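Local coordinates for putative Lipoprotein (Shewanella oneidensis, PDB 3U24) that is a putative lipoprotein of unknown function that binds zinc and calcium ions and whose family is grouped with the zincin-like metallopeptidases, at residues I33-W37 with L427-F432; W43-S47 with G125-I130; Q38-T42 with G54-I58. All coordinates share one frame; numbering follows the deposited sequence. Where two conformers were deposited one is given.

Interaction 1 of 3, residues I33-W37 with L427-F432; sequences IDDLW and LVKSLF. With ZN (zinc ion), chain H.
I33 and L431 reach toward each other tip to tip, the centre of an apolar helix-helix contact in this largely helical DUF885 fold. Helix 25-39 and the short helix 427-432, almost 400 residues apart in the chain, run 39° from parallel with their segment axes 12.7 Å apart, so long side chains fill the gap. CG1 of I33 lies beside the backbone N, anti to the carbonyl carbon (chi1 -66°), and carries CD1 out between two partners. I33 CD1 stands 3.8 Å from L431 CD1 and 3.7 Å from F432 CE2, meeting the phenyl ring at its edge and in its plane. CG2 of I33 meets L427 CD2, and CG1 meets V428 CG2, both more loosely. One turn on, L36 comes at F432 from the opposite direction and puts L36 CD2 3.5 Å from F432 CZ. One face of that ring is taken within its own helix by L431 CB, which sits over the ring centre. L431 also spreads its CD1 toward W37, 3.6 Å from CZ2, so a single methyl is shared between the isoleucine tip and the indole. The indole in turn has I33 O above one face, toward the rim, and its NE1 is hydrogen-bonded to Y369 OH. Across the segments no hydrogen bond forms: the grip is carbon on carbon. Helix 88-111 adds to the packing through L100, which F432 touches, and D93, which V428 touches. D35, on the same segment as I33, takes no part in the packing. D35 OD2 is hydrogen-bonded to Q74 NE2 and to a water on the metal, while D35 OD1 binds the zinc ion itself at 2.3 Å.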
loop_
_atom_site.group_PDB
_atom_site.type_symbol
_atom_site.label_atom_id
_atom_site.label_comp_id
_atom_site.label_asym_id
_atom_site.label_seq_id
_atom_site.Cartn_x
_atom_site.Cartn_y
_atom_site.Cartn_z
ATOM N N ILE A 33 -19.688 11.614 2.478
ATOM C CA ILE A 33 -19.477 10.370 1.745
ATOM C C ILE A 33 -20.553 10.222 0.669
ATOM O O ILE A 33 -20.241 9.925 -0.484
ATOM C CB ILE A 33 -19.446 9.148 2.702
ATOM C CG1 ILE A 33 -18.201 9.225 3.623
ATOM C CG2 ILE A 33 -19.510 7.818 1.941
ATOM C CD1 ILE A 33 -16.921 9.468 2.853
ATOM N N ASP A 34 -21.814 10.468 1.004
ATOM C CA ASP A 34 -22.822 10.461 -0.043
ATOM C C ASP A 34 -22.504 11.401 -1.214
ATOM O O ASP A 34 -22.642 11.000 -2.371
ATOM C CB ASP A 34 -24.183 10.755 0.521
ATOM C CG ASP A 34 -24.732 9.590 1.343
ATOM O OD1 ASP A 34 -24.194 8.455 1.221
ATOM O OD2 ASP A 34 -25.704 9.823 2.102
ATOM N N ASP A 35 -22.029 12.609 -0.919
ATOM C CA ASP A 35 -21.693 13.534 -1.958
ATOM C C ASP A 35 -20.471 13.096 -2.719
ATOM O O ASP A 35 -20.402 13.331 -3.903
ATOM C CB ASP A 35 -21.447 14.932 -1.395
ATOM C CG ASP A 35 -22.715 15.564 -0.872
ATOM O OD1 ASP A 35 -23.784 15.061 -1.258
ATOM O OD2 ASP A 35 -22.656 16.544 -0.074
ATOM N N LEU A 36 -19.511 12.471 -2.048
ATOM C CA LEU A 36 -18.315 12.007 -2.724
ATOM C C LEU A 36 -18.709 10.958 -3.735
ATOM O O LEU A 36 -18.226 10.994 -4.834
ATOM C CB LEU A 36 -17.271 11.460 -1.752
ATOM C CG LEU A 36 -15.916 11.105 -2.343
ATOM C CD1 LEU A 36 -15.250 12.310 -2.977
ATOM C CD2 LEU A 36 -15.045 10.421 -1.279
ATOM N N TRP A 37 -19.624 10.068 -3.377
ATOM C CA TRP A 37 -20.047 9.025 -4.284
ATOM C C TRP A 37 -20.893 9.496 -5.459
ATOM O O TRP A 37 -20.842 8.891 -6.544
ATOM C CB TRP A 37 -20.786 7.940 -3.548
ATOM C CG TRP A 37 -20.017 7.172 -2.507
ATOM C CD1 TRP A 37 -20.573 6.418 -1.501
ATOM C CD2 TRP A 37 -18.566 7.035 -2.335
ATOM N NE1 TRP A 37 -19.604 5.824 -0.761
ATOM C CE2 TRP A 37 -18.383 6.153 -1.202
ATOM C CE3 TRP A 37 -17.440 7.518 -2.994
ATOM C CZ2 TRP A 37 -17.131 5.808 -0.727
ATOM C CZ3 TRP A 37 -16.165 7.150 -2.515
ATOM C CH2 TRP A 37 -16.022 6.317 -1.407
ATOM N N LEU A 427 -16.691 5.048 9.092
ATOM C CA LEU A 427 -16.662 4.925 7.643
ATOM C C LEU A 427 -15.496 5.718 7.062
ATOM O O LEU A 427 -14.736 5.197 6.289
ATOM C CB LEU A 427 -18.013 5.356 7.047
ATOM C CG LEU A 427 -18.349 4.916 5.601
ATOM C CD1 LEU A 427 -18.045 3.442 5.325
ATOM C CD2 LEU A 427 -19.822 5.210 5.290
ATOM N N VAL A 428 -15.306 6.965 7.493
ATOM C CA VAL A 428 -14.184 7.779 7.030
ATOM C C VAL A 428 -12.796 7.146 7.241
ATOM O O VAL A 428 -11.986 7.153 6.331
ATOM C CB VAL A 428 -14.257 9.199 7.619
ATOM C CG1 VAL A 428 -13.005 10.006 7.286
ATOM C CG2 VAL A 428 -15.509 9.891 7.081
ATOM N N LYS A 429 -12.530 6.599 8.422
ATOM C CA LYS A 429 -11.257 5.932 8.672
ATOM C C LYS A 429 -11.116 4.685 7.849
ATOM O O LYS A 429 -10.017 4.373 7.415
ATOM C CB LYS A 429 -11.072 5.544 10.139
ATOM C CG LYS A 429 -11.011 6.709 11.099
ATOM C CD LYS A 429 -10.444 6.281 12.454
ATOM C CE LYS A 429 -11.352 5.309 13.182
ATOM N NZ LYS A 429 -11.228 5.541 14.639
ATOM N N SER A 430 -12.204 3.950 7.649
ATOM C CA SER A 430 -12.135 2.730 6.856
ATOM C C SER A 430 -11.794 3.066 5.405
ATOM O O SER A 430 -10.973 2.421 4.829
ATOM C CB SER A 430 -13.438 1.932 6.943
ATOM O OG SER A 430 -13.614 1.447 8.259
ATOM N N LEU A 431 -12.366 4.136 4.858
ATOM C CA LEU A 431 -12.094 4.538 3.483
ATOM C C LEU A 431 -10.789 5.286 3.299
ATOM O O LEU A 431 -10.116 5.113 2.289
ATOM C CB LEU A 431 -13.237 5.407 2.970
ATOM C CG LEU A 431 -14.629 4.777 2.923
ATOM C CD1 LEU A 431 -15.712 5.827 2.609
ATOM C CD2 LEU A 431 -14.672 3.644 1.918
ATOM N N PHE A 432 -10.419 6.147 4.237
ATOM C CA PHE A 432 -9.328 7.085 3.980
ATOM C C PHE A 432 -8.289 7.090 5.040
ATOM O O PHE A 432 -7.654 8.109 5.256
ATOM C CB PHE A 432 -9.846 8.509 3.849
ATOM C CG PHE A 432 -10.952 8.633 2.889
ATOM C CD1 PHE A 432 -10.755 8.313 1.576
ATOM C CD2 PHE A 432 -12.178 9.042 3.293
ATOM C CE1 PHE A 432 -11.787 8.395 0.673
ATOM C CE2 PHE A 432 -13.225 9.141 2.402
ATOM C CZ PHE A 432 -13.038 8.784 1.093
HETATM ZN ZN ZN H . -25.912 15.823 -0.877
HETATM O O HOH W 1 -25.517 17.737 0.762
HETATM O O HOH W 2 -25.541 14.755 1.168
#

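Interaction 2 of 3, residues W43-S47 with G125-I130; sequences WALYS and GGFAQI. With EDO (1,2-ethanediol), chain P.
Y46 meets Q129, and L45 meets I130, where helix 41-47 packs on helix 124-131, the segments crossing at 43° with axes 10.1 Å apart. The apolar part belongs to L45. With CG anti to the backbone N (chi1 172°), L45 CD2 comes within 3.8 Å of I130 CG1, the two side chains crossing at about a right angle. L45 CD2 also rests 3.5 Å from G126 O, and L45 CG and CD1 both rest against Q129 CB. L45 further touches D53 and the zinc ligand H50, so the contact borders that metal site. The aromatic part is a CH-pi contact: chi1 of -65° puts Q129 CG over the Y46 ring, 4.1 Å from its centroid. The bend at chi2 turns the amide along the ring, stacked with the planes only 20° apart. Close packing without a bond makes up the third part. Y46 OH presses to 3.0 Å from G125 C, room that the missing side chain of G125 provides. A 1,2-ethanediol, probably from the crystallisation liquor, accepts a hydrogen bond at O1 from G126 N (3.0 Å), sets C1 at the edge of the tyrosine ring, and also binds N122 O and R148 NH2. With no hydrogen bond crossing directly between the segments, the contact rests on van der Waals packing, CH-pi contact and amide-ring stacking.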
loop_
_atom_site.group_PDB
_atom_site.type_symbol
_atom_site.label_atom_id
_atom_site.label_comp_id
_atom_site.label_asym_id
_atom_site.label_seq_id
_atom_site.Cartn_x
_atom_site.Cartn_y
_atom_site.Cartn_z
ATOM N N TRP A 43 -15.211 5.641 -7.743
ATOM C CA TRP A 43 -14.599 5.577 -6.428
ATOM C C TRP A 43 -15.493 4.807 -5.471
ATOM O O TRP A 43 -15.030 3.967 -4.679
ATOM C CB TRP A 43 -14.388 6.979 -5.944
ATOM C CG TRP A 43 -13.350 7.158 -4.866
ATOM C CD1 TRP A 43 -12.830 6.212 -3.961
ATOM C CD2 TRP A 43 -12.718 8.430 -4.496
ATOM N NE1 TRP A 43 -11.913 6.803 -3.099
ATOM C CE2 TRP A 43 -11.811 8.142 -3.375
ATOM C CE3 TRP A 43 -12.818 9.732 -4.966
ATOM C CZ2 TRP A 43 -11.043 9.136 -2.791
ATOM C CZ3 TRP A 43 -12.026 10.721 -4.373
ATOM C CH2 TRP A 43 -11.163 10.424 -3.310
ATOM N N ALA A 44 -16.794 5.047 -5.559
ATOM C CA ALA A 44 -17.736 4.321 -4.727
ATOM C C ALA A 44 -17.640 2.801 -5.020
ATOM O O ALA A 44 -17.561 1.966 -4.106
ATOM C CB ALA A 44 -19.150 4.819 -4.971
ATOM N N LEU A 45 -17.673 2.471 -6.307
ATOM C CA LEU A 45 -17.560 1.106 -6.785
ATOM C C LEU A 45 -16.308 0.432 -6.222
ATOM O O LEU A 45 -16.408 -0.621 -5.663
ATOM C CB LEU A 45 -17.502 1.102 -8.341
ATOM C CG LEU A 45 -17.198 -0.196 -9.085
ATOM C CD1 LEU A 45 -18.201 -1.290 -8.706
ATOM C CD2 LEU A 45 -17.170 0.092 -10.607
ATOM N N TYR A 46 -15.160 1.074 -6.338
ATOM C CA TYR A 46 -13.951 0.525 -5.780
ATOM C C TYR A 46 -14.021 0.390 -4.282
ATOM O O TYR A 46 -13.386 -0.498 -3.745
ATOM C CB TYR A 46 -12.744 1.361 -6.139
ATOM C CG TYR A 46 -12.139 1.051 -7.497
ATOM C CD1 TYR A 46 -12.606 1.658 -8.645
ATOM C CD2 TYR A 46 -11.074 0.154 -7.634
ATOM C CE1 TYR A 46 -12.040 1.412 -9.887
ATOM C CE2 TYR A 46 -10.505 -0.108 -8.905
ATOM C CZ TYR A 46 -11.006 0.548 -10.014
ATOM O OH TYR A 46 -10.501 0.336 -11.271
ATOM N N SER A 47 -14.814 1.233 -3.604
ATOM C CA SER A 47 -14.948 1.144 -2.148
ATOM C C SER A 47 -15.966 0.094 -1.727
ATOM O O SER A 47 -16.102 -0.233 -0.545
ATOM C CB SER A 47 -15.330 2.507 -1.589
ATOM O OG SER A 47 -14.321 3.443 -1.952
ATOM N N GLY A 125 -10.234 -1.322 -15.254
ATOM C CA GLY A 125 -10.398 -1.450 -13.819
ATOM C C GLY A 125 -11.844 -1.396 -13.333
ATOM O O GLY A 125 -12.302 -2.259 -12.572
ATOM N N GLY A 126 -12.569 -0.392 -13.766
ATOM C CA GLY A 126 -13.964 -0.247 -13.346
ATOM C C GLY A 126 -14.842 -1.394 -13.859
ATOM O O GLY A 126 -15.722 -1.906 -13.146
ATOM N N PHE A 127 -14.573 -1.810 -15.096
ATOM C CA PHE A 127 -15.303 -2.909 -15.687
ATOM C C PHE A 127 -14.991 -4.213 -14.972
ATOM O O PHE A 127 -15.904 -4.969 -14.707
ATOM C CB PHE A 127 -15.044 -3.011 -17.199
ATOM C CG PHE A 127 -15.841 -2.017 -18.002
ATOM C CD1 PHE A 127 -17.118 -2.326 -18.416
ATOM C CD2 PHE A 127 -15.315 -0.781 -18.331
ATOM C CE1 PHE A 127 -17.858 -1.425 -19.156
ATOM C CE2 PHE A 127 -16.043 0.124 -19.084
ATOM C CZ PHE A 127 -17.316 -0.190 -19.490
ATOM N N ALA A 128 -13.723 -4.466 -14.637
ATOM C CA ALA A 128 -13.346 -5.713 -13.935
ATOM C C ALA A 128 -14.026 -5.787 -12.571
ATOM O O ALA A 128 -14.506 -6.848 -12.195
ATOM C CB ALA A 128 -11.814 -5.848 -13.812
ATOM N N GLN A 129 -14.109 -4.667 -11.849
ATOM C CA GLN A 129 -14.796 -4.662 -10.556
ATOM C C GLN A 129 -16.258 -5.027 -10.686
ATOM O O GLN A 129 -16.810 -5.595 -9.760
ATOM C CB GLN A 129 -14.810 -3.304 -9.858
ATOM C CG GLN A 129 -13.474 -2.760 -9.439
ATOM C CD GLN A 129 -12.822 -3.504 -8.282
ATOM O OE1 GLN A 129 -13.387 -3.641 -7.187
ATOM N NE2 GLN A 129 -11.591 -3.932 -8.508
ATOM N N ILE A 130 -16.922 -4.612 -11.755
ATOM C CA ILE A 130 -18.335 -4.960 -11.921
ATOM C C ILE A 130 -18.440 -6.450 -12.283
ATOM O O ILE A 130 -19.148 -7.193 -11.636
ATOM C CB ILE A 130 -19.011 -4.089 -12.982
ATOM C CG1 ILE A 130 -19.124 -2.628 -12.483
ATOM C CG2 ILE A 130 -20.387 -4.624 -13.304
ATOM C CD1 ILE A 130 -19.170 -1.540 -13.566
HETATM C C1 EDO P . -11.674 3.174 -13.780
HETATM O O1 EDO P . -11.248 2.133 -14.677
HETATM C C2 EDO P . -12.254 4.402 -14.511
HETATM O O2 EDO P . -13.548 4.070 -15.013
#

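Interaction 3 of 3, residues Q38-T42 with G54-I58; sequences QLSPT and GYLEI. With EDO (1,2-ethanediol), chain X.
E57 sets CG beside its backbone N and then bends sharply at chi2 (100°), swinging its carboxylate onto the start of helix 41-47, while S40 turns OG anti to its own nitrogen (chi1 175°) to meet it. Both carboxylate oxygens are used. E57 OE2 accepts two bonds that arrive from opposite faces of its plane: S40 OG at 3.3 Å, nearly in line with the C-O bond, and T42 N at 3.0 Å, almost straight (167°) and on the syn side, tilted out of the plane. E57 OE1 receives T42 OG1, modelled only 2.5 Å away, so short that the exact length is doubtful. E57 thus bonds both the N-cap serine and a backbone N-H of the first turn, and S40 OG caps that turn as well by accepting W43 N. The positive end of the helix dipole would probably favour the charged form of the carboxylate. P41 lies between these two partners. Its nitrogen has no hydrogen to give and P41 CD slides past E57 OE2 at 3.5 Å, whereas P41 CG packs on Y55 CD2 at 3.8 Å, meeting the ring obliquely. A water bridges the two segments beside the carboxylate, donating to Y55 O (2.9 Å) and to T42 OG1 (3.2 Å). T42 OG1 also bonds R148 NH2, so the hydroxyl has three partners: E57 OE1, the water and R148 NH2. The contact is a polar tie near the surface, at the corner where helix 25-39 breaks at S40 and helix 41-47 begins, against the loop that leads to helix 61-79. L39 rests on K66, T67 and F70 of helix 61-79, while L56 and I58 carry the loop onto helix 152-162.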
loop_
_atom_site.group_PDB
_atom_site.type_symbol
_atom_site.label_atom_id
_atom_site.label_comp_id
_atom_site.label_asym_id
_atom_site.label_seq_id
_atom_site.Cartn_x
_atom_site.Cartn_y
_atom_site.Cartn_z
ATOM N N GLN A 38 -21.632 10.570 -5.267
ATOM C CA GLN A 38 -22.373 11.229 -6.340
ATOM C C GLN A 38 -21.430 11.890 -7.333
ATOM O O GLN A 38 -21.709 11.891 -8.505
ATOM C CB GLN A 38 -23.340 12.260 -5.733
ATOM C CG GLN A 38 -24.025 13.215 -6.698
ATOM C CD GLN A 38 -25.112 14.064 -5.993
ATOM O OE1 GLN A 38 -24.849 15.197 -5.536
ATOM N NE2 GLN A 38 -26.329 13.497 -5.859
ATOM N N LEU A 39 -20.321 12.462 -6.851
ATOM C CA LEU A 39 -19.288 13.031 -7.711
ATOM C C LEU A 39 -18.517 11.959 -8.443
ATOM O O LEU A 39 -18.166 12.135 -9.605
ATOM C CB LEU A 39 -18.289 13.854 -6.896
ATOM C CG LEU A 39 -17.012 14.303 -7.597
ATOM C CD1 LEU A 39 -17.316 15.452 -8.548
ATOM C CD2 LEU A 39 -15.951 14.671 -6.581
ATOM N N SER A 40 -18.218 10.859 -7.763
ATOM C CA SER A 40 -17.407 9.790 -8.358
ATOM C C SER A 40 -17.968 8.400 -8.066
ATOM O O SER A 40 -17.579 7.695 -7.134
ATOM C CB SER A 40 -16.002 9.904 -7.826
ATOM O OG SER A 40 -15.264 8.819 -8.291
ATOM N N PRO A 41 -18.926 7.980 -8.852
ATOM C CA PRO A 41 -19.431 6.644 -8.554
ATOM C C PRO A 41 -18.436 5.513 -8.792
ATOM O O PRO A 41 -18.635 4.429 -8.261
ATOM C CB PRO A 41 -20.684 6.514 -9.456
ATOM C CG PRO A 41 -20.575 7.649 -10.440
ATOM C CD PRO A 41 -19.820 8.736 -9.722
ATOM N N THR A 42 -17.386 5.729 -9.565
ATOM C CA THR A 42 -16.337 4.705 -9.699
ATOM C C THR A 42 -15.538 4.531 -8.388
ATOM O O THR A 42 -15.266 3.403 -7.933
ATOM C CB THR A 42 -15.424 5.017 -10.880
ATOM O OG1 THR A 42 -16.240 5.019 -12.051
ATOM C CG2 THR A 42 -14.268 3.986 -11.031
ATOM N N GLY A 54 -23.317 1.978 -13.940
ATOM C CA GLY A 54 -23.504 2.251 -15.344
ATOM C C GLY A 54 -22.959 3.570 -15.870
ATOM O O GLY A 54 -23.048 3.838 -17.068
ATOM N N TYR A 55 -22.406 4.387 -14.983
ATOM C CA TYR A 55 -21.973 5.734 -15.319
ATOM C C TYR A 55 -20.469 5.779 -15.355
ATOM O O TYR A 55 -19.821 5.576 -14.345
ATOM C CB TYR A 55 -22.457 6.708 -14.254
ATOM C CG TYR A 55 -22.134 8.135 -14.598
ATOM C CD1 TYR A 55 -22.910 8.820 -15.516
ATOM C CD2 TYR A 55 -21.029 8.784 -14.051
ATOM C CE1 TYR A 55 -22.619 10.126 -15.872
ATOM C CE2 TYR A 55 -20.724 10.100 -14.397
ATOM C CZ TYR A 55 -21.532 10.754 -15.310
ATOM O OH TYR A 55 -21.280 12.032 -15.689
ATOM N N LEU A 56 -19.901 6.031 -16.523
ATOM C CA LEU A 56 -18.458 6.177 -16.666
ATOM C C LEU A 56 -18.150 7.654 -16.676
ATOM O O LEU A 56 -18.576 8.351 -17.577
ATOM C CB LEU A 56 -17.989 5.558 -17.976
ATOM C CG LEU A 56 -16.510 5.633 -18.330
ATOM C CD1 LEU A 56 -15.659 4.885 -17.324
ATOM C CD2 LEU A 56 -16.301 5.113 -19.750
ATOM N N GLU A 57 -17.404 8.124 -15.681
ATOM C CA GLU A 57 -17.010 9.540 -15.635
ATOM C C GLU A 57 -16.040 9.820 -16.764
ATOM O O GLU A 57 -15.154 9.025 -17.019
ATOM C CB GLU A 57 -16.347 9.906 -14.301
ATOM C CG GLU A 57 -17.191 9.546 -13.075
ATOM C CD GLU A 57 -16.754 8.232 -12.390
ATOM O OE1 GLU A 57 -16.464 7.230 -13.100
ATOM O OE2 GLU A 57 -16.702 8.196 -11.139
ATOM N N ILE A 58 -16.253 10.909 -17.483
ATOM C CA ILE A 58 -15.357 11.315 -18.553
ATOM C C ILE A 58 -14.360 12.266 -17.903
ATOM O O ILE A 58 -14.746 13.279 -17.296
ATOM C CB ILE A 58 -16.110 11.980 -19.709
ATOM C CG1 ILE A 58 -17.070 10.970 -20.356
ATOM C CG2 ILE A 58 -15.133 12.490 -20.784
ATOM C CD1 ILE A 58 -18.307 11.589 -20.979
HETATM C C1 EDO X . -24.079 9.703 -10.830
HETATM O O1 EDO X . -23.632 11.039 -11.054
HETATM C C2 EDO X . -24.084 9.436 -9.336
HETATM O O2 EDO X . -25.377 8.929 -8.979
HETATM O O HOH W 3 -19.347 4.287 -11.811
#

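In the fold
The three contacts share one continuous run, residues 33-47, and fix its successive parts to different partners. Interactions 1 and 2 have centres 15 Å apart and touch directly: W37 CD2 is 3.5 Å from A44 CB, and F432 CE1 is 3.6 Å from W43 CZ2. Interaction 3, at the corner between the two helices, lies 10 Å from interaction 2 and 15 Å from interaction 1, centre to centre. R148 joins interactions 2 and 3, bonding T42 and the ethanediol. Interaction 2 adjoins the zinc ligands H50 and E133, and the side chain of L45 is about 6 Å from a bound zinc. Interaction 1 carries the separate D35 zinc; its W37 side chain is about 12 Å from another zinc.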